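Local atomic coordinates of endoglucanase E-5 (Thermobifida fusca, PDB entry 2CKS), a protein that hydrolyses internal beta-1,4-glucosidic linkages in cellulose, lichenin and cereal beta-D-glucans through its family 5 glycoside hydrolase catalytic domain. Residues T44-D49 with G286-S291. Residues are numbered along the deposited sequence; the frame is centred on the assembly and turned at random.
With ZN (zinc ion), chain D.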
loop_
_atom_site.group_PDB
_atom_site.type_symbol
_atom_site.label_atom_id
_atom_site.label_comp_id
_atom_site.label_asym_id
_atom_site.label_seq_id
_atom_site.Cartn_x
_atom_site.Cartn_y
_atom_site.Cartn_z
ATOM N N THR A 44 -8.570 10.462 -11.835
ATOM C CA THR A 44 -8.683 11.714 -12.560
ATOM C C THR A 44 -8.449 12.878 -11.623
ATOM O O THR A 44 -8.369 12.722 -10.405
ATOM C CB THR A 44 -10.097 11.857 -13.196
ATOM O OG1 THR A 44 -11.104 11.902 -12.172
ATOM C CG2 THR A 44 -10.473 10.644 -14.039
ATOM N N ASP A 45 -8.344 14.072 -12.190
ATOM C CA ASP A 45 -8.259 15.274 -11.367
ATOM C C ASP A 45 -9.413 15.280 -10.371
ATOM O O ASP A 45 -9.209 15.483 -9.176
ATOM C CB ASP A 45 -8.308 16.535 -12.236
ATOM C CG ASP A 45 -8.677 17.777 -11.441
ATOM O OD1 ASP A 45 -7.937 18.141 -10.503
ATOM O OD2 ASP A 45 -9.698 18.461 -11.667
ATOM N N SER A 46 -10.627 15.035 -10.855
ATOM C CA SER A 46 -11.797 15.053 -9.989
ATOM C C SER A 46 -11.768 13.999 -8.866
ATOM O O SER A 46 -12.037 14.315 -7.705
ATOM C CB SER A 46 -13.063 14.893 -10.821
ATOM O OG SER A 46 -14.199 15.118 -10.024
ATOM N N SER A 47 -11.454 12.752 -9.203
ATOM C CA SER A 47 -11.490 11.683 -8.199
ATOM C C SER A 47 -10.374 11.816 -7.177
ATOM O O SER A 47 -10.558 11.486 -6.004
ATOM C CB SER A 47 -11.447 10.294 -8.844
ATOM O OG SER A 47 -10.157 9.978 -9.322
ATOM N N LEU A 48 -9.215 12.298 -7.616
ATOM C CA LEU A 48 -8.077 12.480 -6.713
ATOM C C LEU A 48 -8.262 13.718 -5.834
ATOM O O LEU A 48 -7.906 13.703 -4.657
ATOM C CB LEU A 48 -6.754 12.528 -7.490
ATOM C CG LEU A 48 -6.408 11.210 -8.195
ATOM C CD1 LEU A 48 -5.112 11.340 -8.955
ATOM C CD2 LEU A 48 -6.335 10.041 -7.226
ATOM N N ASP A 49 -8.867 14.779 -6.371
ATOM C CA ASP A 49 -9.216 15.923 -5.542
ATOM C C ASP A 49 -10.171 15.485 -4.440
ATOM O O ASP A 49 -10.029 15.886 -3.304
ATOM C CB ASP A 49 -9.889 17.030 -6.356
ATOM C CG ASP A 49 -8.923 17.803 -7.229
ATOM O OD1 ASP A 49 -9.399 18.743 -7.914
ATOM O OD2 ASP A 49 -7.706 17.558 -7.298
ATOM N N GLY A 286 -18.063 10.737 -11.311
ATOM C CA GLY A 286 -18.509 10.903 -9.943
ATOM C C GLY A 286 -20.018 10.776 -9.808
ATOM O O GLY A 286 -20.671 10.233 -10.701
ATOM N N PRO A 287 -20.585 11.244 -8.699
ATOM C CA PRO A 287 -19.842 11.846 -7.583
ATOM C C PRO A 287 -19.015 10.814 -6.828
ATOM O O PRO A 287 -19.213 9.612 -6.989
ATOM C CB PRO A 287 -20.952 12.411 -6.682
ATOM C CG PRO A 287 -22.160 11.624 -7.008
ATOM C CD PRO A 287 -22.038 11.222 -8.448
ATOM N N TRP A 288 -18.084 11.291 -6.014
ATOM C CA TRP A 288 -17.150 10.421 -5.301
ATOM C C TRP A 288 -17.543 10.275 -3.845
ATOM O O TRP A 288 -16.716 10.006 -2.990
ATOM C CB TRP A 288 -15.734 10.971 -5.434
ATOM C CG TRP A 288 -15.423 11.393 -6.834
ATOM C CD1 TRP A 288 -15.294 12.669 -7.298
ATOM C CD2 TRP A 288 -15.222 10.538 -7.968
ATOM N NE1 TRP A 288 -15.011 12.661 -8.639
ATOM C CE2 TRP A 288 -14.954 11.365 -9.078
ATOM C CE3 TRP A 288 -15.218 9.150 -8.154
ATOM C CZ2 TRP A 288 -14.711 10.856 -10.354
ATOM C CZ3 TRP A 288 -14.967 8.649 -9.423
ATOM C CH2 TRP A 288 -14.722 9.501 -10.506
ATOM N N SER A 289 -18.837 10.404 -3.596
ATOM C CA SER A 289 -19.409 10.270 -2.273
ATOM C C SER A 289 -20.893 9.932 -2.413
ATOM O O SER A 289 -21.416 9.814 -3.526
ATOM C CB SER A 289 -19.261 11.590 -1.538
ATOM O OG SER A 289 -19.991 12.592 -2.227
ATOM N N GLY A 290 -21.568 9.782 -1.282
ATOM C CA GLY A 290 -23.007 9.618 -1.275
ATOM C C GLY A 290 -23.477 8.337 -1.938
ATOM O O GLY A 290 -22.989 7.252 -1.635
ATOM N N SER A 291 -24.430 8.473 -2.853
ATOM C CA SER A 291 -25.076 7.331 -3.502
ATOM C C SER A 291 -24.167 6.502 -4.417
ATOM O O SER A 291 -24.544 5.408 -4.828
ATOM C CB SER A 291 -26.293 7.808 -4.304
ATOM O OG SER A 291 -25.915 8.681 -5.354
HETATM ZN ZN ZN D . -8.265 19.554 -9.313
#
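Trp-288 lays one face of its indole against Ser-47 and gives its ring N-H to Ser-46, joining the loop before the last helix of this TIM barrel to the capping box that starts helix 45-54. The CH-pi contact is well defined: Ser-47 CB sits 3.5 Å from the centroid of the six-membered ring of Trp-288 and 8° off its normal. At the ring edge, Trp-288 NE1 donates to Ser-46 OG over 2.9 Å, nearly straight at 166° and with the oxygen close to the indole plane. With chi1 at -171°, Ser-46 turns OG away from its backbone N and beside its carbonyl carbon, out to the indole edge. The opposite face of the Trp-288 indole is covered by Gly-286 CA, 3.6 Å above the plane, and Phe-277 adds an edge-to-face contact. A leucine in place of Trp-288 would probably leave Ser-46 OG without this donor and Ser-47 CB without a flat surface to rest on. Behind the first shell, Ser-47 OG is held by Thr-44 N and also bonds Cys-42 O, two bonds that probably fix the rotation of the side chain whose CB meets the ring. At the start of the same helix, zinc bridges Asp-45 OD1 and Asp-49 OD1, about one turn apart, while Arg-92 forms a salt bridge with Asp-49 OD2. The box is closed by Ser-47 N, which donates to Thr-44 OG1 at 3.1 Å.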